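Local coordinates for cytoplasmic protein (Cryptococcus neoformans var. grubii serotype A, PDB 7LPO), which probably hydrolyses steryl beta-glucosides, as a sterylglucosidase of glycoside hydrolase family 5, at residues Asp554-Tyr568 with Arg667-Ile680. Numbering follows the deposited sequence.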
loop_
_atom_site.group_PDB
_atom_site.type_symbol
_atom_site.label_atom_id
_atom_site.label_comp_id
_atom_site.label_asym_id
_atom_site.label_seq_id
_atom_site.Cartn_x
_atom_site.Cartn_y
_atom_site.Cartn_z
ATOM N N ASP A 554 2.849 -13.195 12.665
ATOM C CA ASP A 554 3.666 -12.838 13.828
ATOM C C ASP A 554 5.108 -12.530 13.442
ATOM O O ASP A 554 5.735 -11.663 14.057
ATOM C CB ASP A 554 3.609 -13.981 14.848
ATOM C CG ASP A 554 4.337 -13.661 16.137
ATOM O OD1 ASP A 554 4.170 -12.550 16.677
ATOM O OD2 ASP A 554 5.085 -14.534 16.622
ATOM N N CYS A 555 5.647 -13.215 12.431
ATOM C CA CYS A 555 6.981 -12.884 11.934
ATOM C C CYS A 555 7.016 -11.478 11.336
ATOM O O CYS A 555 7.920 -10.684 11.629
ATOM C CB CYS A 555 7.419 -13.916 10.898
ATOM S SG CYS A 555 8.949 -13.484 10.058
ATOM N N SER A 556 6.026 -11.141 10.510
ATOM C CA SER A 556 5.999 -9.804 9.928
ATOM C C SER A 556 5.781 -8.742 10.999
ATOM O O SER A 556 6.396 -7.669 10.947
ATOM C CB SER A 556 4.915 -9.714 8.855
ATOM O OG SER A 556 5.422 -10.162 7.614
ATOM N N MET A 557 4.909 -9.014 11.977
ATOM C CA MET A 557 4.672 -8.040 13.040
ATOM C C MET A 557 5.885 -7.917 13.968
ATOM O O MET A 557 6.241 -6.814 14.400
ATOM C CB MET A 557 3.428 -8.431 13.837
ATOM C CG MET A 557 2.115 -8.291 13.094
ATOM S SD MET A 557 1.805 -6.595 12.550
ATOM C CE MET A 557 2.223 -6.726 10.814
ATOM N N ASN A 558 6.515 -9.038 14.314
ATOM C CA ASN A 558 7.730 -8.972 15.123
ATOM C C ASN A 558 8.807 -8.153 14.429
ATOM O O ASN A 558 9.624 -7.511 15.094
ATOM C CB ASN A 558 8.241 -10.384 15.419
ATOM C CG ASN A 558 9.554 -10.388 16.223
ATOM O OD1 ASN A 558 9.580 -10.020 17.395
ATOM N ND2 ASN A 558 10.640 -10.806 15.586
ATOM N N ALA A 559 8.801 -8.128 13.096
ATOM C CA ALA A 559 9.842 -7.421 12.361
ATOM C C ALA A 559 9.724 -5.914 12.561
ATOM O O ALA A 559 10.722 -5.194 12.444
ATOM C CB ALA A 559 9.772 -7.782 10.876
ATOM N N CYS A 560 8.529 -5.424 12.875
ATOM C CA CYS A 560 8.338 -4.024 13.216
ATOM C C CYS A 560 8.616 -3.735 14.684
ATOM O O CYS A 560 8.582 -2.567 15.085
ATOM C CB CYS A 560 6.916 -3.586 12.858
ATOM S SG CYS A 560 6.526 -3.902 11.129
ATOM N N ASP A 561 8.888 -4.761 15.478
ATOM C CA ASP A 561 9.250 -4.611 16.882
ATOM C C ASP A 561 10.780 -4.648 16.990
ATOM O O ASP A 561 11.435 -3.977 16.189
ATOM C CB ASP A 561 8.531 -5.676 17.709
ATOM C CG ASP A 561 7.048 -5.401 17.889
ATOM O OD1 ASP A 561 6.589 -4.295 17.528
ATOM O OD2 ASP A 561 6.338 -6.302 18.414
ATOM N N GLY A 562 11.370 -5.411 17.904
ATOM C CA GLY A 562 12.801 -5.423 18.058
ATOM C C GLY A 562 13.325 -4.028 18.294
ATOM O O GLY A 562 12.708 -3.218 18.995
ATOM N N PRO A 563 14.477 -3.711 17.698
ATOM C CA PRO A 563 14.990 -2.339 17.780
ATOM C C PRO A 563 14.314 -1.380 16.819
ATOM O O PRO A 563 14.591 -0.174 16.890
ATOM C CB PRO A 563 16.473 -2.503 17.428
ATOM C CG PRO A 563 16.471 -3.668 16.440
ATOM C CD PRO A 563 15.400 -4.609 16.971
ATOM N N ASN A 564 13.459 -1.872 15.914
ATOM C CA ASN A 564 12.867 -1.001 14.905
ATOM C C ASN A 564 11.777 -0.121 15.508
ATOM O O ASN A 564 11.726 1.078 15.231
ATOM C CB ASN A 564 12.318 -1.839 13.747
ATOM C CG ASN A 564 13.413 -2.596 13.008
ATOM O OD1 ASN A 564 14.547 -2.138 12.927
ATOM N ND2 ASN A 564 13.073 -3.753 12.459
ATOM N N CYS A 565 10.887 -0.703 16.315
ATOM C CA CYS A 565 9.820 0.037 16.998
ATOM C C CYS A 565 9.044 0.931 16.026
ATOM O O CYS A 565 8.860 2.130 16.247
ATOM C CB CYS A 565 10.394 0.856 18.160
ATOM S SG CYS A 565 11.077 -0.140 19.525
ATOM N N LEU A 566 8.542 0.320 14.960
ATOM C CA LEU A 566 8.028 1.064 13.823
ATOM C C LEU A 566 6.534 1.362 13.925
ATOM O O LEU A 566 5.766 0.651 14.582
ATOM C CB LEU A 566 8.286 0.291 12.528
ATOM C CG LEU A 566 9.664 0.424 11.886
ATOM C CD1 LEU A 566 9.871 -0.699 10.873
ATOM C CD2 LEU A 566 9.814 1.783 11.225
ATOM N N ASN A 567 6.143 2.448 13.267
ATOM C CA ASN A 567 4.754 2.702 12.934
ATOM C C ASN A 567 4.372 1.863 11.717
ATOM O O ASN A 567 5.209 1.573 10.851
ATOM C CB ASN A 567 4.544 4.189 12.637
ATOM C CG ASN A 567 5.129 5.094 13.707
ATOM O OD1 ASN A 567 4.631 5.164 14.832
ATOM N ND2 ASN A 567 6.191 5.798 13.357
ATOM N N TYR A 568 3.104 1.457 11.647
ATOM C CA TYR A 568 2.717 0.719 10.453
ATOM C C TYR A 568 1.209 0.621 10.303
ATOM O O TYR A 568 0.448 0.836 11.247
ATOM C CB TYR A 568 3.322 -0.691 10.444
ATOM C CG TYR A 568 2.966 -1.566 11.634
ATOM C CD1 TYR A 568 1.730 -2.191 11.720
ATOM C CD2 TYR A 568 3.869 -1.778 12.659
ATOM C CE1 TYR A 568 1.406 -2.996 12.791
ATOM C CE2 TYR A 568 3.553 -2.600 13.737
ATOM C CZ TYR A 568 2.323 -3.198 13.794
ATOM O OH TYR A 568 2.006 -4.002 14.862
ATOM N N ARG A 667 -1.546 -6.983 19.439
ATOM C CA ARG A 667 -0.312 -7.126 20.200
ATOM C C ARG A 667 -0.122 -5.960 21.158
ATOM O O ARG A 667 -0.588 -4.848 20.887
ATOM C CB ARG A 667 0.922 -7.180 19.284
ATOM C CG ARG A 667 0.759 -7.995 18.006
ATOM C CD ARG A 667 1.751 -7.532 16.935
ATOM N NE ARG A 667 3.140 -7.764 17.316
ATOM C CZ ARG A 667 3.746 -8.954 17.285
ATOM N NH1 ARG A 667 3.090 -10.042 16.889
ATOM N NH2 ARG A 667 5.017 -9.057 17.653
ATOM N N PRO A 668 0.567 -6.183 22.278
ATOM C CA PRO A 668 0.924 -5.058 23.155
ATOM C C PRO A 668 1.965 -4.161 22.505
ATOM O O PRO A 668 2.869 -4.631 21.811
ATOM C CB PRO A 668 1.494 -5.746 24.399
ATOM C CG PRO A 668 2.073 -7.040 23.847
ATOM C CD PRO A 668 1.107 -7.467 22.772
ATOM N N TYR A 669 1.839 -2.861 22.742
ATOM C CA TYR A 669 2.818 -1.906 22.241
ATOM C C TYR A 669 2.615 -0.576 22.956
ATOM O O TYR A 669 1.526 -0.307 23.476
ATOM C CB TYR A 669 2.702 -1.726 20.720
ATOM C CG TYR A 669 1.543 -0.893 20.262
ATOM C CD1 TYR A 669 0.267 -1.426 20.190
ATOM C CD2 TYR A 669 1.730 0.426 19.869
ATOM C CE1 TYR A 669 -0.804 -0.658 19.760
ATOM C CE2 TYR A 669 0.680 1.198 19.428
ATOM C CZ TYR A 669 -0.587 0.653 19.378
ATOM O OH TYR A 669 -1.632 1.424 18.944
ATOM N N PRO A 670 3.659 0.268 22.988
ATOM C CA PRO A 670 3.566 1.581 23.646
ATOM C C PRO A 670 2.968 2.641 22.732
ATOM O O PRO A 670 3.573 3.038 21.732
ATOM C CB PRO A 670 5.028 1.890 24.000
ATOM C CG PRO A 670 5.815 1.207 22.900
ATOM C CD PRO A 670 5.018 -0.018 22.490
ATOM N N VAL A 671 1.789 3.136 23.106
ATOM C CA VAL A 671 1.126 4.166 22.314
ATOM C C VAL A 671 1.854 5.501 22.438
ATOM O O VAL A 671 1.953 6.261 21.464
ATOM C CB VAL A 671 -0.347 4.286 22.746
ATOM C CG1 VAL A 671 -0.984 5.475 22.084
ATOM C CG2 VAL A 671 -1.107 3.010 22.423
ATOM N N ALA A 672 2.361 5.817 23.629
ATOM C CA ALA A 672 3.011 7.100 23.860
ATOM C C ALA A 672 4.030 6.925 24.968
ATOM O O ALA A 672 3.751 6.273 25.979
ATOM C CB ALA A 672 2.005 8.193 24.230
ATOM N N THR A 673 5.208 7.507 24.771
ATOM C CA THR A 673 6.348 7.211 25.620
ATOM C C THR A 673 7.071 8.482 26.025
ATOM O O THR A 673 7.386 9.326 25.179
ATOM C CB THR A 673 7.336 6.281 24.914
ATOM O OG1 THR A 673 6.740 4.997 24.732
ATOM C CG2 THR A 673 8.595 6.146 25.736
ATOM N N VAL A 674 7.347 8.600 27.323
ATOM C CA VAL A 674 8.257 9.614 27.837
ATOM C C VAL A 674 9.665 9.081 27.591
ATOM O O VAL A 674 10.129 8.176 28.289
ATOM C CB VAL A 674 8.008 9.914 29.315
ATOM C CG1 VAL A 674 9.102 10.818 29.849
ATOM C CG2 VAL A 674 6.623 10.536 29.498
ATOM N N GLY A 675 10.343 9.631 26.598
ATOM C CA GLY A 675 11.602 9.092 26.137
ATOM C C GLY A 675 11.491 8.525 24.736
ATOM O O GLY A 675 10.547 8.799 23.993
ATOM N N ILE A 676 12.477 7.713 24.381
ATOM C CA ILE A 676 12.632 7.171 23.034
ATOM C C ILE A 676 12.443 5.658 23.100
ATOM O O ILE A 676 13.141 4.986 23.875
ATOM C CB ILE A 676 14.007 7.519 22.444
ATOM C CG1 ILE A 676 14.176 9.031 22.319
ATOM C CG2 ILE A 676 14.188 6.851 21.080
ATOM C CD1 ILE A 676 13.143 9.700 21.430
ATOM N N PRO A 677 11.533 5.078 22.315
ATOM C CA PRO A 677 11.430 3.613 22.287
ATOM C C PRO A 677 12.754 3.008 21.853
ATOM O O PRO A 677 13.319 3.387 20.827
ATOM C CB PRO A 677 10.317 3.341 21.261
ATOM C CG PRO A 677 9.574 4.637 21.111
ATOM C CD PRO A 677 10.586 5.724 21.385
ATOM N N GLU A 678 13.254 2.062 22.641
ATOM C CA GLU A 678 14.511 1.396 22.325
ATOM C C GLU A 678 14.319 -0.026 21.819
ATOM O O GLU A 678 14.946 -0.412 20.826
ATOM C CB GLU A 678 15.434 1.385 23.554
ATOM C CG GLU A 678 16.796 0.773 23.272
ATOM C CD GLU A 678 17.944 1.643 23.739
ATOM O OE1 GLU A 678 18.683 1.204 24.640
ATOM O OE2 GLU A 678 18.109 2.762 23.208
ATOM N N ARG A 679 13.473 -0.824 22.472
ATOM C CA ARG A 679 13.309 -2.216 22.070
ATOM C C ARG A 679 11.951 -2.746 22.511
ATOM O O ARG A 679 11.510 -2.491 23.636
ATOM C CB ARG A 679 14.419 -3.108 22.657
ATOM C CG ARG A 679 14.616 -4.355 21.830
ATOM C CD ARG A 679 15.485 -5.449 22.416
ATOM N NE ARG A 679 15.111 -6.686 21.722
ATOM C CZ ARG A 679 15.596 -7.078 20.543
ATOM N NH1 ARG A 679 16.522 -6.360 19.921
ATOM N NH2 ARG A 679 15.152 -8.201 19.982
ATOM N N ILE A 680 11.306 -3.505 21.627
ATOM C CA ILE A 680 10.056 -4.187 21.942
ATOM C C ILE A 680 10.201 -5.660 21.606
ATOM O O ILE A 680 10.683 -6.008 20.523
ATOM C CB ILE A 680 8.861 -3.612 21.168
ATOM C CG1 ILE A 680 8.570 -2.181 21.594
ATOM C CG2 ILE A 680 7.635 -4.491 21.389
ATOM C CD1 ILE A 680 7.783 -1.418 20.555
HETATM O O HOH W 1 6.199 -11.635 17.995
HETATM O O HOH W 2 3.958 -5.277 19.275
HETATM O O HOH W 3 16.188 1.190 18.912
#
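Arg667 reaches across from the C-terminal beta domain to two aspartates of the catalytic TIM barrel, Asp554 on helix 547-559 and Asp561 in the loop that follows, and the three form a salt-bridge network at the domain interface. A bend at chi3 (64°) turns the guanidinium along the helix, where its edge serves both acids. Arg667 NH1 gives Asp554 OD1 a nearly straight bond of 2.7 Å, meeting that oxygen almost along its C-O axis. Arg667 NH2 lies 3.1 Å from Asp561 OD2, but approaches from above the carboxylate plane, and the two flat groups are turned 42° apart. Met557 CB sits over one face of the Arg667 guanidinium, 3.2 Å above its plane and offset toward the rim. Water 1 joins Asp554 OD1 to Arg667 NH2, and water 2 lies near Arg667 NE, Asp561 OD2 and Pro668 O. Both acids have a second arginine: Arg494 holds Asp554 OD2 and Arg39 takes Asp561 OD1, and two arginines at each carboxylate would favour its ionised form.

Beyond the helix, Gly562 pairs with Ile680 as a single antiparallel bridge: Ile680 N to Gly562 O is 3.0 Å, while the return bond from Gly562 N is weak. Ile680 splits its branches here, CG2 against the Asp561 carboxylate carbon and CD1 against Cys565 SG, which also touches Pro677 CB. Arg679, extended from CG to NE and salt-bridged to Asp681, lays its guanidinium over Gly562 CA. Next to it, Pro563 CD approaches Arg679 NH1 to 3.6 Å, and water 3 donates to both Pro563 O and Glu678 O.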